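Local coordinates for protein hyaluronoglucosaminidase (Apis mellifera, PDB 1FCQ) that hydrolyses hyaluronan as a bee venom glycosidase of family 56 and is a major allergen, at residues Glu217-Asn231 against Lys260-Arg273. Numbering follows the deposited sequence.
Sequences ESEDVLLPSVYLRWN and KKVLPYYWYKYQDR
Asp272 grips the backbone of the 217-231 segment with both carboxylate oxygens: OD2 takes the N-H of Trp230 at 2.6 Å, nearly straight at 174°, and OD1 takes that of Asn231 through its syn lone pair. At the other end of the contact, the Lys260 chain bends past CG (chi2 -63°), bringing NZ above the plane of the Glu217 carbonyl, 2.7 Å from Glu217 O, and also to Glu219 O. Between them, Leu222 N bonds to Lys261 O and Leu263 N to Leu222 O in parallel pairing; a single further bridge joins Ser225 and Tyr265, with Tyr265 N bonded to Pro224 O and Val226 N to Tyr265 O. Beyond it, a water accepts from Leu228 N and lies near Trp267 O and Lys269 O, before Gln271 N closes on Leu228 O at 2.7 Å. Trp267 CB sits over one face of the Tyr227 ring, 3.6 Å from its centroid, while Ser225 OG, hydrogen-bonded to the Tyr184 hydroxyl, lies over the opposite face. Trp230 turns its edge to the face of Tyr270; a cation-pi contact from Arg273 is doubtful, since NH2 crowds Trp230 NE1, another donor. Direct backbone pairing thus dominates along the TIM-barrel strands, whereas water and the Asp272 carboxylate tie the loops beyond.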
loop_
_atom_site.group_PDB
_atom_site.type_symbol
_atom_site.label_atom_id
_atom_site.label_comp_id
_atom_site.label_asym_id
_atom_site.label_seq_id
_atom_site.Cartn_x
_atom_site.Cartn_y
_atom_site.Cartn_z
ATOM N N GLU A 217 -1.868 -9.151 12.894
ATOM C CA GLU A 217 -2.737 -9.053 14.077
ATOM C C GLU A 217 -2.739 -7.626 14.617
ATOM O O GLU A 217 -3.701 -7.199 15.258
ATOM C CB GLU A 217 -2.322 -10.081 15.132
ATOM C CG GLU A 217 -2.351 -11.495 14.568
ATOM C CD GLU A 217 -3.028 -12.527 15.440
ATOM O OE1 GLU A 217 -2.577 -13.696 15.454
ATOM O OE2 GLU A 217 -4.032 -12.181 16.102
ATOM N N SER A 218 -1.698 -6.845 14.323
ATOM C CA SER A 218 -1.601 -5.472 14.780
ATOM C C SER A 218 -2.351 -4.527 13.835
ATOM O O SER A 218 -2.926 -3.559 14.321
ATOM C CB SER A 218 -0.166 -4.975 14.920
ATOM O OG SER A 218 0.672 -5.865 15.617
ATOM N N GLU A 219 -2.356 -4.823 12.538
ATOM C CA GLU A 219 -3.098 -3.957 11.622
ATOM C C GLU A 219 -4.602 -4.034 11.874
ATOM O O GLU A 219 -5.093 -5.097 12.253
ATOM C CB GLU A 219 -2.880 -4.364 10.159
ATOM C CG GLU A 219 -1.440 -4.278 9.719
ATOM C CD GLU A 219 -1.361 -4.137 8.199
ATOM O OE1 GLU A 219 -2.101 -4.874 7.509
ATOM O OE2 GLU A 219 -0.536 -3.299 7.821
ATOM N N ASP A 220 -5.310 -2.953 11.598
ATOM C CA ASP A 220 -6.769 -2.941 11.708
ATOM C C ASP A 220 -7.423 -3.210 10.354
ATOM O O ASP A 220 -8.595 -3.568 10.278
ATOM C CB ASP A 220 -7.243 -1.542 12.138
ATOM C CG ASP A 220 -6.605 -1.101 13.429
ATOM O OD1 ASP A 220 -6.835 -1.852 14.435
ATOM O OD2 ASP A 220 -5.923 -0.070 13.507
ATOM N N VAL A 221 -6.668 -2.933 9.292
ATOM C CA VAL A 221 -7.188 -3.056 7.925
ATOM C C VAL A 221 -6.073 -3.530 7.012
ATOM O O VAL A 221 -4.903 -3.136 7.128
ATOM C CB VAL A 221 -7.758 -1.709 7.445
ATOM C CG1 VAL A 221 -6.743 -0.585 7.526
ATOM C CG2 VAL A 221 -8.317 -1.807 6.027
ATOM N N LEU A 222 -6.412 -4.448 6.111
ATOM C CA LEU A 222 -5.474 -4.992 5.134
ATOM C C LEU A 222 -5.723 -4.266 3.817
ATOM O O LEU A 222 -6.872 -4.120 3.414
ATOM C CB LEU A 222 -5.695 -6.481 4.912
ATOM C CG LEU A 222 -5.544 -7.442 6.087
ATOM C CD1 LEU A 222 -5.205 -8.868 5.653
ATOM C CD2 LEU A 222 -4.516 -6.989 7.104
ATOM N N LEU A 223 -4.645 -3.855 3.150
ATOM C CA LEU A 223 -4.705 -3.008 1.968
ATOM C C LEU A 223 -3.935 -3.509 0.771
ATOM O O LEU A 223 -3.028 -2.860 0.244
ATOM C CB LEU A 223 -4.120 -1.632 2.426
ATOM C CG LEU A 223 -4.745 -0.982 3.660
ATOM C CD1 LEU A 223 -3.832 0.068 4.277
ATOM C CD2 LEU A 223 -6.085 -0.345 3.290
ATOM N N PRO A 224 -4.292 -4.683 0.256
ATOM C CA PRO A 224 -3.602 -5.265 -0.894
ATOM C C PRO A 224 -3.727 -4.318 -2.068
ATOM O O PRO A 224 -4.804 -3.727 -2.211
ATOM C CB PRO A 224 -4.298 -6.613 -1.104
ATOM C CG PRO A 224 -5.680 -6.343 -0.594
ATOM C CD PRO A 224 -5.432 -5.541 0.667
ATOM N N SER A 225 -2.641 -4.134 -2.812
ATOM C CA SER A 225 -2.745 -3.253 -3.996
ATOM C C SER A 225 -3.122 -4.100 -5.204
ATOM O O SER A 225 -2.426 -5.065 -5.524
ATOM C CB SER A 225 -1.411 -2.566 -4.211
ATOM O OG SER A 225 -1.434 -1.775 -5.400
ATOM N N VAL A 226 -4.206 -3.752 -5.902
ATOM C CA VAL A 226 -4.729 -4.549 -7.004
ATOM C C VAL A 226 -4.730 -3.778 -8.320
ATOM O O VAL A 226 -5.646 -3.870 -9.119
ATOM C CB VAL A 226 -6.118 -5.130 -6.675
ATOM C CG1 VAL A 226 -6.039 -6.029 -5.426
ATOM C CG2 VAL A 226 -7.211 -4.103 -6.466
ATOM N N TYR A 227 -3.637 -3.050 -8.538
ATOM C CA TYR A 227 -3.516 -2.270 -9.782
ATOM C C TYR A 227 -3.396 -3.196 -10.986
ATOM O O TYR A 227 -2.642 -4.171 -10.983
ATOM C CB TYR A 227 -2.345 -1.304 -9.682
ATOM C CG TYR A 227 -2.368 -0.315 -8.543
ATOM C CD1 TYR A 227 -3.483 -0.151 -7.733
ATOM C CD2 TYR A 227 -1.238 0.463 -8.274
ATOM C CE1 TYR A 227 -3.469 0.749 -6.691
ATOM C CE2 TYR A 227 -1.238 1.393 -7.245
ATOM C CZ TYR A 227 -2.357 1.510 -6.442
ATOM O OH TYR A 227 -2.373 2.410 -5.402
ATOM N N LEU A 228 -4.204 -2.905 -12.019
ATOM C CA LEU A 228 -4.196 -3.745 -13.201
ATOM C C LEU A 228 -3.033 -3.473 -14.142
ATOM O O LEU A 228 -2.418 -2.412 -14.135
ATOM C CB LEU A 228 -5.492 -3.573 -14.010
ATOM C CG LEU A 228 -6.789 -3.646 -13.200
ATOM C CD1 LEU A 228 -7.986 -3.615 -14.137
ATOM C CD2 LEU A 228 -6.783 -4.900 -12.330
ATOM N N ARG A 229 -2.705 -4.521 -14.904
ATOM C CA ARG A 229 -1.676 -4.407 -15.930
ATOM C C ARG A 229 -2.350 -4.533 -17.296
ATOM O O ARG A 229 -3.284 -5.314 -17.466
ATOM C CB ARG A 229 -0.539 -5.399 -15.750
ATOM C CG ARG A 229 0.335 -5.052 -14.542
ATOM C CD ARG A 229 1.719 -5.667 -14.701
ATOM N NE ARG A 229 1.610 -7.110 -14.903
ATOM C CZ ARG A 229 1.403 -7.977 -13.917
ATOM N NH1 ARG A 229 1.302 -7.535 -12.674
ATOM N NH2 ARG A 229 1.322 -9.271 -14.190
ATOM N N TRP A 230 -1.906 -3.697 -18.230
ATOM C CA TRP A 230 -2.444 -3.682 -19.584
ATOM C C TRP A 230 -2.026 -4.929 -20.354
ATOM O O TRP A 230 -2.808 -5.472 -21.143
ATOM C CB TRP A 230 -1.970 -2.413 -20.299
ATOM C CG TRP A 230 -2.750 -2.091 -21.535
ATOM C CD1 TRP A 230 -3.936 -1.417 -21.614
ATOM C CD2 TRP A 230 -2.392 -2.436 -22.878
ATOM N NE1 TRP A 230 -4.336 -1.322 -22.923
ATOM C CE2 TRP A 230 -3.408 -1.942 -23.719
ATOM C CE3 TRP A 230 -1.312 -3.116 -23.446
ATOM C CZ2 TRP A 230 -3.372 -2.106 -25.102
ATOM C CZ3 TRP A 230 -1.279 -3.280 -24.817
ATOM C CH2 TRP A 230 -2.304 -2.776 -25.631
ATOM N N ASN A 231 -0.824 -5.426 -20.112
ATOM C CA ASN A 231 -0.300 -6.619 -20.767
ATOM C C ASN A 231 -0.767 -7.898 -20.084
ATOM O O ASN A 231 0.001 -8.676 -19.520
ATOM C CB ASN A 231 1.226 -6.585 -20.807
ATOM C CG ASN A 231 1.850 -7.549 -21.795
ATOM O OD1 ASN A 231 3.056 -7.493 -22.033
ATOM N ND2 ASN A 231 1.073 -8.439 -22.394
ATOM N N LYS A 260 -10.202 -8.361 10.835
ATOM C CA LYS A 260 -9.736 -7.237 10.097
ATOM C C LYS A 260 -10.551 -6.882 8.888
ATOM O O LYS A 260 -11.112 -7.743 8.223
ATOM C CB LYS A 260 -8.256 -7.470 9.758
ATOM C CG LYS A 260 -7.464 -8.122 10.886
ATOM C CD LYS A 260 -7.408 -7.246 12.120
ATOM C CE LYS A 260 -6.389 -7.765 13.114
ATOM N NZ LYS A 260 -6.209 -6.841 14.272
ATOM N N LYS A 261 -10.585 -5.581 8.622
ATOM C CA LYS A 261 -11.239 -5.110 7.401
ATOM C C LYS A 261 -10.288 -5.326 6.231
ATOM O O LYS A 261 -9.073 -5.334 6.424
ATOM C CB LYS A 261 -11.511 -3.614 7.552
ATOM C CG LYS A 261 -12.493 -3.273 8.674
ATOM C CD LYS A 261 -12.858 -1.794 8.566
ATOM C CE LYS A 261 -14.128 -1.482 9.344
ATOM N NZ LYS A 261 -14.574 -0.075 9.109
ATOM N N VAL A 262 -10.834 -5.538 5.039
ATOM C CA VAL A 262 -10.046 -5.699 3.823
ATOM C C VAL A 262 -10.526 -4.630 2.828
ATOM O O VAL A 262 -11.682 -4.610 2.404
ATOM C CB VAL A 262 -10.138 -7.092 3.195
ATOM C CG1 VAL A 262 -9.451 -7.185 1.836
ATOM C CG2 VAL A 262 -9.481 -8.108 4.140
ATOM N N LEU A 263 -9.627 -3.696 2.511
ATOM C CA LEU A 263 -9.904 -2.595 1.595
ATOM C C LEU A 263 -8.790 -2.489 0.549
ATOM O O LEU A 263 -7.770 -1.806 0.748
ATOM C CB LEU A 263 -9.987 -1.260 2.347
ATOM C CG LEU A 263 -11.057 -1.052 3.405
ATOM C CD1 LEU A 263 -10.898 0.298 4.099
ATOM C CD2 LEU A 263 -12.451 -1.114 2.780
ATOM N N PRO A 264 -8.958 -3.175 -0.567
ATOM C CA PRO A 264 -7.956 -3.172 -1.613
ATOM C C PRO A 264 -7.734 -1.764 -2.160
ATOM O O PRO A 264 -8.653 -0.976 -2.333
ATOM C CB PRO A 264 -8.562 -4.051 -2.712
ATOM C CG PRO A 264 -9.446 -4.989 -1.943
ATOM C CD PRO A 264 -10.070 -4.113 -0.877
ATOM N N TYR A 265 -6.474 -1.479 -2.478
ATOM C CA TYR A 265 -6.059 -0.228 -3.107
ATOM C C TYR A 265 -6.278 -0.405 -4.612
ATOM O O TYR A 265 -5.800 -1.393 -5.198
ATOM C CB TYR A 265 -4.584 0.079 -2.775
ATOM C CG TYR A 265 -4.521 1.300 -1.879
ATOM C CD1 TYR A 265 -4.818 1.220 -0.518
ATOM C CD2 TYR A 265 -4.264 2.555 -2.391
ATOM C CE1 TYR A 265 -4.842 2.353 0.276
ATOM C CE2 TYR A 265 -4.253 3.705 -1.611
ATOM C CZ TYR A 265 -4.553 3.588 -0.265
ATOM O OH TYR A 265 -4.591 4.696 0.544
ATOM N N TYR A 266 -7.009 0.525 -5.217
ATOM C CA TYR A 266 -7.381 0.415 -6.625
ATOM C C TYR A 266 -6.980 1.664 -7.399
ATOM O O TYR A 266 -7.213 2.776 -6.947
ATOM C CB TYR A 266 -8.906 0.291 -6.672
ATOM C CG TYR A 266 -9.483 -0.195 -7.978
ATOM C CD1 TYR A 266 -9.715 -1.532 -8.206
ATOM C CD2 TYR A 266 -9.794 0.720 -8.988
ATOM C CE1 TYR A 266 -10.232 -1.995 -9.416
ATOM C CE2 TYR A 266 -10.337 0.280 -10.180
ATOM C CZ TYR A 266 -10.550 -1.062 -10.388
ATOM O OH TYR A 266 -11.067 -1.479 -11.602
ATOM N N TRP A 267 -6.357 1.453 -8.565
ATOM C CA TRP A 267 -5.927 2.618 -9.345
ATOM C C TRP A 267 -6.718 2.639 -10.649
ATOM O O TRP A 267 -7.034 1.571 -11.163
ATOM C CB TRP A 267 -4.440 2.615 -9.624
ATOM C CG TRP A 267 -3.813 3.876 -10.140
ATOM C CD1 TRP A 267 -4.284 5.152 -10.055
ATOM C CD2 TRP A 267 -2.523 3.966 -10.765
ATOM N NE1 TRP A 267 -3.382 6.035 -10.614
ATOM C CE2 TRP A 267 -2.291 5.330 -11.034
ATOM C CE3 TRP A 267 -1.539 3.030 -11.113
ATOM C CZ2 TRP A 267 -1.128 5.777 -11.661
ATOM C CZ3 TRP A 267 -0.380 3.482 -11.720
ATOM C CH2 TRP A 267 -0.184 4.850 -11.988
ATOM N N TYR A 268 -7.020 3.845 -11.124
ATOM C CA TYR A 268 -7.760 3.976 -12.384
ATOM C C TYR A 268 -6.834 4.050 -13.583
ATOM O O TYR A 268 -7.308 4.260 -14.708
ATOM C CB TYR A 268 -8.726 5.172 -12.326
ATOM C CG TYR A 268 -7.987 6.485 -12.150
ATOM C CD1 TYR A 268 -7.606 7.178 -13.296
ATOM C CD2 TYR A 268 -7.634 7.013 -10.928
ATOM C CE1 TYR A 268 -6.906 8.363 -13.194
ATOM C CE2 TYR A 268 -6.933 8.197 -10.806
ATOM C CZ TYR A 268 -6.562 8.869 -11.965
ATOM O OH TYR A 268 -5.861 10.049 -11.896
ATOM N N LYS A 269 -5.536 3.844 -13.405
ATOM C CA LYS A 269 -4.581 3.783 -14.498
ATOM C C LYS A 269 -3.954 2.383 -14.519
ATOM O O LYS A 269 -3.927 1.727 -13.474
ATOM C CB LYS A 269 -3.424 4.767 -14.308
ATOM C CG LYS A 269 -3.823 6.230 -14.219
ATOM C CD LYS A 269 -4.269 6.714 -15.597
ATOM C CE LYS A 269 -4.206 8.234 -15.647
ATOM N NZ LYS A 269 -4.737 8.726 -16.954
ATOM N N TYR A 270 -3.464 1.927 -15.659
ATOM C CA TYR A 270 -2.792 0.627 -15.742
ATOM C C TYR A 270 -1.403 0.784 -15.155
ATOM O O TYR A 270 -0.696 1.755 -15.450
ATOM C CB TYR A 270 -2.711 0.117 -17.194
ATOM C CG TYR A 270 -4.093 -0.257 -17.690
ATOM C CD1 TYR A 270 -4.832 0.607 -18.498
ATOM C CD2 TYR A 270 -4.682 -1.460 -17.321
ATOM C CE1 TYR A 270 -6.091 0.269 -18.925
ATOM C CE2 TYR A 270 -5.950 -1.806 -17.744
ATOM C CZ TYR A 270 -6.655 -0.939 -18.565
ATOM O OH TYR A 270 -7.927 -1.254 -18.970
ATOM N N GLN A 271 -0.936 -0.142 -14.329
ATOM C CA GLN A 271 0.378 -0.024 -13.703
ATOM C C GLN A 271 1.528 -0.013 -14.696
ATOM O O GLN A 271 2.538 0.654 -14.457
ATOM C CB GLN A 271 0.510 -1.152 -12.676
ATOM C CG GLN A 271 1.709 -1.082 -11.749
ATOM C CD GLN A 271 1.721 -2.252 -10.780
ATOM O OE1 GLN A 271 1.140 -2.186 -9.693
ATOM N NE2 GLN A 271 2.377 -3.341 -11.171
ATOM N N ASP A 272 1.382 -0.681 -15.823
ATOM C CA ASP A 272 2.396 -0.768 -16.860
ATOM C C ASP A 272 2.138 0.183 -18.021
ATOM O O ASP A 272 2.924 0.274 -18.965
ATOM C CB ASP A 272 2.480 -2.207 -17.386
ATOM C CG ASP A 272 1.173 -2.720 -17.955
ATOM O OD1 ASP A 272 1.210 -3.742 -18.685
ATOM O OD2 ASP A 272 0.110 -2.122 -17.686
ATOM N N ARG A 273 1.020 0.885 -18.003
ATOM C CA ARG A 273 0.620 1.873 -19.002
ATOM C C ARG A 273 -0.011 3.027 -18.214
ATOM O O ARG A 273 -1.225 3.258 -18.202
ATOM C CB ARG A 273 -0.403 1.358 -19.996
ATOM C CG ARG A 273 0.063 0.408 -21.081
ATOM C CD ARG A 273 -0.402 0.916 -22.435
ATOM N NE ARG A 273 -1.807 0.686 -22.735
ATOM C CZ ARG A 273 -2.562 1.517 -23.452
ATOM N NH1 ARG A 273 -2.034 2.644 -23.910
ATOM N NH2 ARG A 273 -3.838 1.253 -23.703
HETATM O O HOH W 1 -5.670 -4.183 15.335
HETATM O O HOH W 2 -0.106 -3.318 -7.361
HETATM O O HOH W 3 -6.799 -1.267 -9.624
HETATM O O HOH W 4 -0.225 -4.540 -9.754
HETATM O O HOH W 5 -5.035 -0.242 -12.070
#